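Local coordinates for putative NADH-depentdent flavin oxidoreductase (Cupriavidus metallidurans, PDB 5OCS), which belongs to the Old Yellow Enzyme family of FMN-dependent ene-reductases and probably uses a reduced nicotinamide cofactor to reduce activated carbon-carbon double bonds, at residues L148-M153 with T197-G202; V264-V269 with M298-I303; Y281-A286 with E310-N315. All blocks are in the same frame, centred on the assembly; numbering follows the deposited sequence.

How the contacts relate
Following the chain from its N terminus, contact 1 closes first: the start of helix 150-169 meets the loop between helices 184-189 and 204-221, on the outside of the barrel. Contact 2 opens later, pairing the neighbouring barrel strands 262-265 and 297-300 and the residues that follow them. Before it closes, contact 3 begins just before helix 284-293, and it ends at the C-terminal end of helix 306-314, so contacts 2 and 3 cross. Their centres lie about 10 Å apart and they touch, for instance where A299 CB packs 3.5 Å from A286 CB. Contact 1 stays separate, with its nearest atoms about 20 Å from either.

Contact 1. Residues L148-M153 with T197-G202; sequences LDKAGM and TDEYGG
D198 opens the contact with a salt bridge to K150, its OD2 lying 2.9 Å from K150 NZ. The lysine comes from the first turn of helix 150-169, and its chain kinks twice before the ammonium reaches the carboxylate from the opposite direction. D198 OD2 also pairs with R196, so one oxygen serves two cations, an environment that would favour the ionised carboxylate. The other oxygen turns inward on its own loop: D198 OD1 accepts from Y200 N at 3.1 Å, met from above the carboxylate plane, and closes an Asx turn within the type I turn 198-201. This bond restrains the rotation of the carboxylate.

E199 adds a second and looser anion. Its CG sits between the backbone N and the carbonyl carbon (chi1 65°), and a further bend at chi2 brings E199 OE2 to 3.4 Å from K150 NZ, a weak bond that completes a three-residue salt-bridge network.

Y200 contributes a buried ring. The methyl of M153 lies over the centre of one face, with CE 3.4 Å from the Y200 ring centroid and only 6° off the normal. M153 SD is farther above the same face, 4.6 Å from the Y200 centroid, so the methyl rather than the sulfur makes the close approach. A bend at chi3 (67°) sets CE over the ring. K150 NZ lies near the ring plane at its edge, while the phenol oxygen is hydrogen-bonded to E213 of helix 204-221. F188 and F210 touch both M153 and Y200.

The contact thus joins a helix start, where D149 is the N-cap, to an Asx-turn loop on the periphery of the (βα)8 barrel; its buried half is a Met-aromatic pair with a methyl CH-pi contact.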
ATOM      1  N   LEU D 148     -37.076 -17.010  -7.157  1.00 17.32           N
ATOM      2  CA  LEU D 148     -36.438 -17.652  -8.288  1.00 16.55           C
ATOM      3  C   LEU D 148     -37.234 -18.877  -8.779  1.00 17.45           C
ATOM      4  O   LEU D 148     -37.719 -19.667  -7.976  1.00 19.91           O
ATOM      5  CB  LEU D 148     -35.039 -18.094  -7.925  1.00 15.07           C
ATOM      6  CG  LEU D 148     -34.034 -16.946  -7.859  1.00 15.10           C
ATOM      7  CD1 LEU D 148     -32.903 -17.258  -6.893  1.00 13.97           C
ATOM      8  CD2 LEU D 148     -33.528 -16.654  -9.258  1.00 14.95           C
ATOM      9  N   ASP D 149     -37.287 -19.041 -10.095  1.00 18.61           N
ATOM     10  CA  ASP D 149     -37.804 -20.283 -10.703  1.00 19.63           C
ATOM     11  C   ASP D 149     -36.660 -21.182 -11.189  1.00 20.93           C
ATOM     12  O   ASP D 149     -35.454 -20.872 -10.993  1.00 16.92           O
ATOM     13  CB  ASP D 149     -38.818 -19.951 -11.796  1.00 21.82           C
ATOM     14  CG  ASP D 149     -38.245 -19.128 -12.933  1.00 22.99           C
ATOM     15  OD1 ASP D 149     -37.008 -19.023 -13.116  1.00 22.62           O
ATOM     16  OD2 ASP D 149     -39.054 -18.596 -13.688  1.00 24.15           O
ATOM     17  N   LYS D 150     -37.024 -22.317 -11.765  1.00 21.69           N
ATOM     18  CA  LYS D 150     -36.055 -23.273 -12.261  1.00 24.09           C
ATOM     19  C   LYS D 150     -35.070 -22.603 -13.215  1.00 20.31           C
ATOM     20  O   LYS D 150     -33.862 -22.782 -13.071  1.00 20.70           O
ATOM     21  CB  LYS D 150     -36.749 -24.512 -12.918  1.00 26.87           C
ATOM     22  CG  LYS D 150     -36.810 -25.762 -12.031  1.00 29.95           C
ATOM     23  CD  LYS D 150     -37.893 -25.744 -10.939  1.00 33.48           C
ATOM     24  CE  LYS D 150     -37.717 -26.862  -9.875  1.00 35.04           C
ATOM     25  NZ  LYS D 150     -37.969 -26.433  -8.446  1.00 31.88           N
ATOM     26  N   ALA D 151     -35.565 -21.790 -14.137  1.00 18.62           N
ATOM     27  CA  ALA D 151     -34.650 -21.097 -15.081  1.00 18.94           C
ATOM     28  C   ALA D 151     -33.706 -20.129 -14.351  1.00 18.41           C
ATOM     29  O   ALA D 151     -32.523 -20.026 -14.682  1.00 18.23           O
ATOM     30  CB  ALA D 151     -35.443 -20.347 -16.103  1.00 19.98           C
ATOM     31  N   GLY D 152     -34.239 -19.409 -13.369  1.00 17.76           N
ATOM     32  CA  GLY D 152     -33.432 -18.419 -12.621  1.00 15.64           C
ATOM     33  C   GLY D 152     -32.343 -19.073 -11.824  1.00 14.76           C
ATOM     34  O   GLY D 152     -31.236 -18.538 -11.737  1.00 15.14           O
ATOM     35  N   MET D 153     -32.642 -20.223 -11.238  1.00 14.71           N
ATOM     36  CA  MET D 153     -31.663 -20.977 -10.487  1.00 15.09           C
ATOM     37  C   MET D 153     -30.584 -21.553 -11.406  1.00 15.59           C
ATOM     38  O   MET D 153     -29.427 -21.596 -11.020  1.00 14.72           O
ATOM     39  CB  MET D 153     -32.319 -22.061  -9.637  1.00 16.60           C
ATOM     40  CG  MET D 153     -33.074 -21.414  -8.495  1.00 17.43           C
ATOM     41  SD  MET D 153     -34.043 -22.519  -7.485  1.00 19.68           S
ATOM     42  CE  MET D 153     -32.891 -23.538  -6.673  1.00 17.28           C
ATOM     43  N   THR D 197     -41.641 -24.034  -0.992  1.00 17.98           N
ATOM     44  CA  THR D 197     -42.291 -25.293  -0.699  1.00 19.19           C
ATOM     45  C   THR D 197     -41.883 -26.432  -1.621  1.00 21.46           C
ATOM     46  O   THR D 197     -42.419 -27.534  -1.473  1.00 21.88           O
ATOM     47  CB  THR D 197     -43.829 -25.124  -0.751  1.00 20.12           C
ATOM     48  OG1 THR D 197     -44.217 -24.525  -1.999  1.00 21.42           O
ATOM     49  CG2 THR D 197     -44.304 -24.255   0.440  1.00 20.86           C
ATOM     50  N   ASP D 198     -40.949 -26.184  -2.548  1.00 19.79           N
ATOM     51  CA  ASP D 198     -40.435 -27.225  -3.429  1.00 20.02           C
ATOM     52  C   ASP D 198     -39.227 -27.873  -2.752  1.00 19.07           C
ATOM     53  O   ASP D 198     -39.037 -27.653  -1.550  1.00 18.85           O
ATOM     54  CB  ASP D 198     -40.160 -26.648  -4.826  1.00 21.43           C
ATOM     55  CG  ASP D 198     -39.002 -25.628  -4.846  1.00 23.13           C
ATOM     56  OD1 ASP D 198     -38.420 -25.294  -3.778  1.00 21.62           O
ATOM     57  OD2 ASP D 198     -38.735 -25.111  -5.937  1.00 23.21           O
ATOM     58  N   GLU D 199     -38.394 -28.613  -3.511  1.00 18.61           N
ATOM     59  CA  GLU D 199     -37.268 -29.381  -2.966  1.00 19.94           C
ATOM     60  C   GLU D 199     -36.111 -28.495  -2.456  1.00 18.50           C
ATOM     61  O   GLU D 199     -35.106 -29.011  -1.970  1.00 17.86           O
ATOM     62  CB  GLU D 199     -36.749 -30.435  -3.995  1.00 21.77           C
ATOM     63  CG  GLU D 199     -36.109 -29.960  -5.307  1.00 23.15           C
ATOM     64  CD  GLU D 199     -37.081 -29.541  -6.420  1.00 26.10           C
ATOM     65  OE1 GLU D 199     -38.286 -29.247  -6.144  1.00 25.74           O
ATOM     66  OE2 GLU D 199     -36.646 -29.482  -7.605  1.00 29.24           O
ATOM     67  N   TYR D 200     -36.267 -27.176  -2.608  1.00 17.37           N
ATOM     68  CA  TYR D 200     -35.256 -26.193  -2.185  1.00 17.60           C
ATOM     69  C   TYR D 200     -35.605 -25.421  -0.920  1.00 17.57           C
ATOM     70  O   TYR D 200     -34.802 -24.613  -0.497  1.00 17.59           O
ATOM     71  CB  TYR D 200     -34.929 -25.238  -3.327  1.00 17.90           C
ATOM     72  CG  TYR D 200     -34.210 -25.935  -4.442  1.00 17.51           C
ATOM     73  CD1 TYR D 200     -32.861 -26.289  -4.317  1.00 18.24           C
ATOM     74  CD2 TYR D 200     -34.878 -26.285  -5.612  1.00 19.06           C
ATOM     75  CE1 TYR D 200     -32.216 -26.991  -5.350  1.00 18.32           C
ATOM     76  CE2 TYR D 200     -34.241 -26.942  -6.646  1.00 19.04           C
ATOM     77  CZ  TYR D 200     -32.916 -27.305  -6.503  1.00 20.06           C
ATOM     78  OH  TYR D 200     -32.300 -27.970  -7.553  1.00 20.48           O
ATOM     79  N   GLY D 201     -36.768 -25.673  -0.314  1.00 15.92           N
ATOM     80  CA  GLY D 201     -37.097 -25.100   1.005  1.00 16.21           C
ATOM     81  C   GLY D 201     -37.677 -26.119   1.952  1.00 16.98           C
ATOM     82  O   GLY D 201     -37.941 -27.271   1.559  1.00 16.52           O
ATOM     83  N   GLY D 202     -37.863 -25.708   3.204  1.00 16.86           N
ATOM     84  CA  GLY D 202     -38.376 -26.600   4.227  1.00 16.68           C
ATOM     85  C   GLY D 202     -37.285 -27.206   5.048  1.00 16.27           C
ATOM     86  O   GLY D 202     -36.685 -26.535   5.886  1.00 17.08           O
TER

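Contact 2. Residues V264-V269 with M298-I303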
ATOM      1  N   VAL D 264     -15.416 -19.855   8.381  1.00 10.20           N
ATOM      2  CA  VAL D 264     -16.544 -19.743   9.326  1.00 10.56           C
ATOM      3  C   VAL D 264     -16.606 -18.316   9.818  1.00 11.65           C
ATOM      4  O   VAL D 264     -15.669 -17.850  10.458  1.00 11.16           O
ATOM      5  CB  VAL D 264     -16.366 -20.701  10.516  1.00 11.03           C
ATOM      6  CG1 VAL D 264     -17.481 -20.536  11.536  1.00 11.80           C
ATOM      7  CG2 VAL D 264     -16.260 -22.161  10.039  1.00 11.11           C
ATOM      8  N   SER D 265     -17.708 -17.614   9.529  1.00 12.11           N
ATOM      9  CA  SER D 265     -17.904 -16.280  10.078  1.00 14.29           C
ATOM     10  C   SER D 265     -18.287 -16.364  11.555  1.00 13.30           C
ATOM     11  O   SER D 265     -18.524 -17.447  12.069  1.00 14.12           O
ATOM     12  CB  SER D 265     -18.919 -15.503   9.254  1.00 15.28           C
ATOM     13  OG  SER D 265     -18.251 -15.052   8.046  1.00 19.08           O
ATOM     14  N   THR D 266     -18.312 -15.235  12.261  1.00 11.94           N
ATOM     15  CA  THR D 266     -18.337 -15.302  13.729  1.00 11.66           C
ATOM     16  C   THR D 266     -19.697 -15.615  14.294  1.00 11.95           C
ATOM     17  O   THR D 266     -19.813 -15.757  15.494  1.00 12.69           O
ATOM     18  CB  THR D 266     -17.908 -13.978  14.405  1.00 11.97           C
ATOM     19  OG1 THR D 266     -18.864 -12.958  14.098  1.00 12.68           O
ATOM     20  CG2 THR D 266     -16.517 -13.536  13.933  1.00 11.86           C
ATOM     21  N   GLY D 267     -20.732 -15.617  13.470  1.00 12.05           N
ATOM     22  CA  GLY D 267     -22.099 -15.752  13.950  1.00 11.88           C
ATOM     23  C   GLY D 267     -22.560 -14.584  14.810  1.00 13.40           C
ATOM     24  O   GLY D 267     -23.528 -14.709  15.570  1.00 16.59           O
ATOM     25  N   GLY D 268     -21.879 -13.442  14.734  1.00 13.00           N
ATOM     26  CA  GLY D 268     -22.263 -12.276  15.548  1.00 14.01           C
ATOM     27  C   GLY D 268     -21.691 -12.211  16.944  1.00 15.21           C
ATOM     28  O   GLY D 268     -22.024 -11.287  17.678  1.00 14.81           O
ATOM     29  N   VAL D 269     -20.800 -13.147  17.302  1.00 15.13           N
ATOM     30  CA  VAL D 269     -20.167 -13.157  18.622  1.00 16.42           C
ATOM     31  C   VAL D 269     -18.718 -12.787  18.404  1.00 15.87           C
ATOM     32  O   VAL D 269     -17.952 -13.581  17.802  1.00 15.64           O
ATOM     33  CB  VAL D 269     -20.284 -14.528  19.326  1.00 17.03           C
ATOM     34  CG1 VAL D 269     -19.683 -14.470  20.714  1.00 17.23           C
ATOM     35  CG2 VAL D 269     -21.754 -14.900  19.441  1.00 17.10           C
ATOM     36  N   MET D 298     -10.924 -22.106   8.339  1.00 13.52           N
ATOM     37  CA  MET D 298     -10.532 -20.711   8.413  1.00 13.04           C
ATOM     38  C   MET D 298     -11.548 -19.986   9.275  1.00 12.39           C
ATOM     39  O   MET D 298     -12.708 -20.189   9.089  1.00 12.49           O
ATOM     40  CB  MET D 298     -10.536 -20.033   7.036  1.00 15.31           C
ATOM     41  CG  MET D 298      -9.900 -20.780   5.904  1.00 18.06           C
ATOM     42  SD  MET D 298      -9.846 -19.649   4.440  1.00 24.02           S
ATOM     43  CE  MET D 298      -9.257 -20.781   3.184  1.00 25.81           C
ATOM     44  N   ALA D 299     -11.115 -19.171  10.211  1.00 11.46           N
ATOM     45  CA  ALA D 299     -12.005 -18.444  11.067  1.00 11.17           C
ATOM     46  C   ALA D 299     -11.823 -16.952  10.858  1.00 10.14           C
ATOM     47  O   ALA D 299     -10.693 -16.450  10.853  1.00  9.43           O
ATOM     48  CB  ALA D 299     -11.718 -18.771  12.505  1.00 11.82           C
ATOM     49  N   VAL D 300     -12.948 -16.255  10.707  1.00  9.99           N
ATOM     50  CA  VAL D 300     -12.945 -14.788  10.776  1.00  9.95           C
ATOM     51  C   VAL D 300     -12.499 -14.411  12.159  1.00 10.63           C
ATOM     52  O   VAL D 300     -13.094 -14.882  13.173  1.00 11.43           O
ATOM     53  CB  VAL D 300     -14.327 -14.207  10.541  1.00 10.21           C
ATOM     54  CG1 VAL D 300     -14.311 -12.698  10.804  1.00 11.11           C
ATOM     55  CG2 VAL D 300     -14.767 -14.472   9.114  1.00  9.77           C
ATOM     56  N   GLY D 301     -11.424 -13.639  12.217  1.00 11.11           N
ATOM     57  CA  GLY D 301     -10.852 -13.155  13.446  1.00 12.04           C
ATOM     58  C   GLY D 301     -11.066 -11.655  13.581  1.00 12.37           C
ATOM     59  O   GLY D 301     -10.345 -10.856  12.925  1.00 12.43           O
ATOM     60  N   LEU D 302     -12.007 -11.250  14.440  1.00 11.65           N
ATOM     61  CA  LEU D 302     -12.249  -9.816  14.674  1.00 12.70           C
ATOM     62  C   LEU D 302     -11.276  -9.355  15.730  1.00 12.48           C
ATOM     63  O   LEU D 302     -11.659  -9.046  16.844  1.00 13.35           O
ATOM     64  CB  LEU D 302     -13.714  -9.566  15.084  1.00 12.87           C
ATOM     65  CG  LEU D 302     -14.750 -10.034  14.070  1.00 13.87           C
ATOM     66  CD1 LEU D 302     -16.135  -9.736  14.660  1.00 14.34           C
ATOM     67  CD2 LEU D 302     -14.616  -9.417  12.688  1.00 13.91           C
ATOM     68  N   ILE D 303      -9.994  -9.344  15.359  1.00 12.19           N
ATOM     69  CA  ILE D 303      -8.887  -9.108  16.246  1.00 12.80           C
ATOM     70  C   ILE D 303      -7.953  -8.073  15.673  1.00 12.44           C
ATOM     71  O   ILE D 303      -7.996  -7.790  14.475  1.00 13.70           O
ATOM     72  CB  ILE D 303      -8.129 -10.425  16.546  1.00 14.04           C
ATOM     73  CG1 ILE D 303      -7.536 -11.035  15.263  1.00 14.42           C
ATOM     74  CG2 ILE D 303      -9.070 -11.427  17.201  1.00 14.07           C
ATOM     75  CD1 ILE D 303      -6.173 -10.488  14.888  1.00 15.53           C
TER
HETATM   76  O   HOH W   1     -15.082 -17.121  13.307  1.00 13.89           O
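V264 and A299 form a parallel bridge between neighbouring strands of the (βα)8, or TIM, barrel that characterises the Old Yellow Enzymes. Two backbone hydrogen bonds flank the bridge: V264 N donates to M298 O at 2.8 Å, and V300 N returns a 3.2 Å bond to V264 O.

Farther along, the two chains diverge, and V300 keeps them in touch through its side chain. V300 CB lies 3.9 Å from V264 O. From there the two branches part. CG1, anti to the backbone N (chi1 173°), follows the direction of the other chain, and V300 CG1 comes to 3.9 Å from T266 CG2. The second branch turns across the strand instead: V300 CG2 meets S265 OG at 3.7 Å and lies equally close to V264 O. The S265 hydroxyl is itself bonded to R231, an FMN-binding residue. The T266 methyl continues the apolar surface to the leucine beyond, with T266 CG2 3.9 Å from L302 CD1.

L302 is an FMN-binding residue as well, placing this pair of segments beside the cofactor site, although no FMN occupies it in this chain. A citrate, probably from the crystallisation liquor, is hydrogen-bonded to S265 OG and T266 OG1. T266 OG1 also accepts from G268 N, forming an ST turn.

Where the strands separate, one water bridges the two chains, donating to V264 O and to V300 O, each at 3.0 Å, so that V264 O accepts from both this water and V300 N.

Contact 3. Residues Y281-A286 with E310-N315; sequences YQVPYA and EAIIAN
The Y281 ring meets N315 at its edge: N315 ND2 lies in the ring plane, 3.5 Å from Y281 CD1. The two side chains cross at about a right angle, and the amide plane is turned 45° against the ring, so the pair is neither a stack nor an amide-over-face contact. N315 CG is anti to the backbone N (chi1 -159°), which carries the amide out from the end of its helix to the tyrosine. The nitrogen has its polar partner elsewhere, in OE2 of E317, a residue that also touches Y281. The other oxygen of E317 accepts from V283 N, so this one carboxylate holds both sides of the contact.

The second flat group, the Q282 amide, has I312 CG1 and CD1 beneath one face, while A311 CB approaches the amide nitrogen from the side, close to level with the group. Q282 NE2 is 3.6 Å from I312 CG1 and 3.7 Å from A311 CB, and Q282 OE1 comes to 4.0 Å from I312 CD1. The hydrogen bond from Q282 NE2 to Q308 O, within helix 306-314, helps hold the amide flat against I312.

In the (βα)8 barrel this is a meeting of consecutive outer elements: the loop leading into helix 284-293, up to its N-cap V283, packs on the last turns of helix 306-314, with strand 297-300 between them in sequence. N315 is the first residue to leave the second helix.

Deeper in, V283 and I312 are both buried and meet branch to branch, with V283 CG2 3.9 Å from I312 CG2. V283 also touches A299 on strand 297-300, which carries this apolar seam down to the barrel wall.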
ATOM      1  N   TYR D 281     -13.029 -19.611  24.300  1.00 16.57           N
ATOM      2  CA  TYR D 281     -12.491 -19.516  22.911  1.00 17.03           C
ATOM      3  C   TYR D 281     -12.828 -18.139  22.336  1.00 15.83           C
ATOM      4  O   TYR D 281     -13.904 -17.605  22.589  1.00 16.66           O
ATOM      5  CB  TYR D 281     -13.089 -20.567  22.014  1.00 18.04           C
ATOM      6  CG  TYR D 281     -12.903 -21.976  22.487  1.00 20.42           C
ATOM      7  CD1 TYR D 281     -11.643 -22.481  22.810  1.00 21.02           C
ATOM      8  CD2 TYR D 281     -13.998 -22.823  22.567  1.00 21.67           C
ATOM      9  CE1 TYR D 281     -11.496 -23.801  23.240  1.00 24.34           C
ATOM     10  CE2 TYR D 281     -13.861 -24.124  22.975  1.00 23.01           C
ATOM     11  CZ  TYR D 281     -12.626 -24.603  23.328  1.00 24.09           C
ATOM     12  OH  TYR D 281     -12.595 -25.908  23.747  1.00 28.00           O
ATOM     13  N   GLN D 282     -11.920 -17.583  21.542  1.00 15.50           N
ATOM     14  CA  GLN D 282     -12.189 -16.362  20.811  1.00 14.66           C
ATOM     15  C   GLN D 282     -13.153 -16.573  19.661  1.00 14.16           C
ATOM     16  O   GLN D 282     -13.947 -15.683  19.392  1.00 14.23           O
ATOM     17  CB  GLN D 282     -10.900 -15.731  20.302  1.00 15.20           C
ATOM     18  CG  GLN D 282      -9.963 -15.250  21.387  1.00 15.46           C
ATOM     19  CD  GLN D 282      -8.676 -14.683  20.797  1.00 17.06           C
ATOM     20  OE1 GLN D 282      -8.679 -13.597  20.208  1.00 17.26           O
ATOM     21  NE2 GLN D 282      -7.588 -15.411  20.943  1.00 16.23           N
ATOM     22  N   VAL D 283     -13.039 -17.719  18.966  1.00 13.32           N
ATOM     23  CA  VAL D 283     -13.888 -18.083  17.805  1.00 13.33           C
ATOM     24  C   VAL D 283     -14.542 -19.444  18.108  1.00 13.22           C
ATOM     25  O   VAL D 283     -14.178 -20.477  17.567  1.00 13.60           O
ATOM     26  CB  VAL D 283     -13.073 -18.024  16.480  1.00 13.09           C
ATOM     27  CG1 VAL D 283     -12.808 -16.561  16.161  1.00 13.43           C
ATOM     28  CG2 VAL D 283     -11.731 -18.772  16.555  1.00 13.18           C
ATOM     29  N   PRO D 284     -15.515 -19.441  19.034  1.00 13.13           N
ATOM     30  CA  PRO D 284     -16.038 -20.736  19.490  1.00 13.59           C
ATOM     31  C   PRO D 284     -16.723 -21.615  18.424  1.00 14.20           C
ATOM     32  O   PRO D 284     -16.683 -22.886  18.480  1.00 13.65           O
ATOM     33  CB  PRO D 284     -17.023 -20.338  20.619  1.00 13.48           C
ATOM     34  CG  PRO D 284     -17.342 -18.921  20.373  1.00 13.42           C
ATOM     35  CD  PRO D 284     -16.110 -18.315  19.756  1.00 13.23           C
ATOM     36  N   TYR D 285     -17.356 -20.964  17.447  1.00 12.84           N
ATOM     37  CA  TYR D 285     -18.062 -21.692  16.449  1.00 13.25           C
ATOM     38  C   TYR D 285     -17.058 -22.329  15.489  1.00 13.72           C
ATOM     39  O   TYR D 285     -17.212 -23.472  15.118  1.00 13.56           O
ATOM     40  CB  TYR D 285     -19.037 -20.800  15.721  1.00 13.92           C
ATOM     41  CG  TYR D 285     -20.075 -20.202  16.652  1.00 14.07           C
ATOM     42  CD1 TYR D 285     -20.821 -21.022  17.526  1.00 15.20           C
ATOM     43  CD2 TYR D 285     -20.316 -18.826  16.672  1.00 14.55           C
ATOM     44  CE1 TYR D 285     -21.794 -20.470  18.370  1.00 15.86           C
ATOM     45  CE2 TYR D 285     -21.261 -18.272  17.525  1.00 14.98           C
ATOM     46  CZ  TYR D 285     -22.032 -19.103  18.342  1.00 15.77           C
ATOM     47  OH  TYR D 285     -22.971 -18.554  19.215  1.00 17.92           O
ATOM     48  N   ALA D 286     -16.024 -21.580  15.128  1.00 13.78           N
ATOM     49  CA  ALA D 286     -14.966 -22.109  14.261  1.00 13.86           C
ATOM     50  C   ALA D 286     -14.281 -23.281  14.983  1.00 13.76           C
ATOM     51  O   ALA D 286     -14.015 -24.312  14.383  1.00 13.51           O
ATOM     52  CB  ALA D 286     -13.953 -21.018  13.908  1.00 13.68           C
ATOM     53  N   GLU D 310      -2.261 -15.560  17.336  1.00 14.58           N
ATOM     54  CA  GLU D 310      -1.443 -16.692  17.745  1.00 15.76           C
ATOM     55  C   GLU D 310      -2.271 -17.631  18.634  1.00 16.15           C
ATOM     56  O   GLU D 310      -2.246 -18.867  18.456  1.00 16.57           O
ATOM     57  CB  GLU D 310      -0.204 -16.185  18.487  1.00 16.22           C
ATOM     58  CG  GLU D 310       0.683 -17.235  19.161  1.00 17.33           C
ATOM     59  CD  GLU D 310       1.261 -18.260  18.202  1.00 18.38           C
ATOM     60  OE1 GLU D 310       1.259 -18.058  16.958  1.00 17.51           O
ATOM     61  OE2 GLU D 310       1.755 -19.291  18.685  1.00 20.62           O
ATOM     62  N   ALA D 311      -2.995 -17.038  19.575  1.00 17.88           N
ATOM     63  CA  ALA D 311      -3.745 -17.846  20.528  1.00 19.25           C
ATOM     64  C   ALA D 311      -4.838 -18.648  19.831  1.00 20.51           C
ATOM     65  O   ALA D 311      -5.053 -19.845  20.158  1.00 23.81           O
ATOM     66  CB  ALA D 311      -4.353 -16.997  21.637  1.00 17.94           C
ATOM     67  N   ILE D 312      -5.546 -18.015  18.894  1.00 17.51           N
ATOM     68  CA  ILE D 312      -6.530 -18.747  18.087  1.00 17.18           C
ATOM     69  C   ILE D 312      -5.866 -19.975  17.462  1.00 16.58           C
ATOM     70  O   ILE D 312      -6.436 -21.049  17.454  1.00 17.24           O
ATOM     71  CB  ILE D 312      -7.224 -17.837  17.038  1.00 15.55           C
ATOM     72  CG1 ILE D 312      -8.218 -16.903  17.754  1.00 15.88           C
ATOM     73  CG2 ILE D 312      -7.888 -18.657  15.926  1.00 16.27           C
ATOM     74  CD1 ILE D 312      -8.697 -15.751  16.886  1.00 16.68           C
ATOM     75  N   ILE D 313      -4.674 -19.831  16.886  1.00 16.04           N
ATOM     76  CA  ILE D 313      -4.072 -20.987  16.242  1.00 16.44           C
ATOM     77  C   ILE D 313      -3.560 -21.984  17.282  1.00 18.23           C
ATOM     78  O   ILE D 313      -3.772 -23.204  17.149  1.00 19.25           O
ATOM     79  CB  ILE D 313      -2.925 -20.568  15.318  1.00 16.90           C
ATOM     80  CG1 ILE D 313      -3.437 -19.614  14.201  1.00 16.11           C
ATOM     81  CG2 ILE D 313      -2.220 -21.769  14.750  1.00 15.83           C
ATOM     82  CD1 ILE D 313      -4.505 -20.163  13.282  1.00 16.67           C
ATOM     83  N   ALA D 314      -2.854 -21.465  18.285  1.00 20.05           N
ATOM     84  CA  ALA D 314      -2.164 -22.326  19.266  1.00 21.19           C
ATOM     85  C   ALA D 314      -3.161 -23.079  20.135  1.00 22.57           C
ATOM     86  O   ALA D 314      -2.896 -24.214  20.529  1.00 22.90           O
ATOM     87  CB  ALA D 314      -1.204 -21.514  20.117  1.00 20.67           C
ATOM     88  N   ASN D 315      -4.337 -22.472  20.359  1.00 22.15           N
ATOM     89  CA  ASN D 315      -5.428 -23.114  21.089  1.00 21.31           C
ATOM     90  C   ASN D 315      -6.342 -23.989  20.203  1.00 21.07           C
ATOM     91  O   ASN D 315      -7.427 -24.403  20.637  1.00 21.04           O
ATOM     92  CB  ASN D 315      -6.224 -22.027  21.849  1.00 23.71           C
ATOM     93  CG  ASN D 315      -7.048 -22.583  23.012  1.00 27.59           C
ATOM     94  OD1 ASN D 315      -6.635 -23.558  23.690  1.00 28.85           O
ATOM     95  ND2 ASN D 315      -8.230 -21.968  23.260  1.00 25.74           N
TER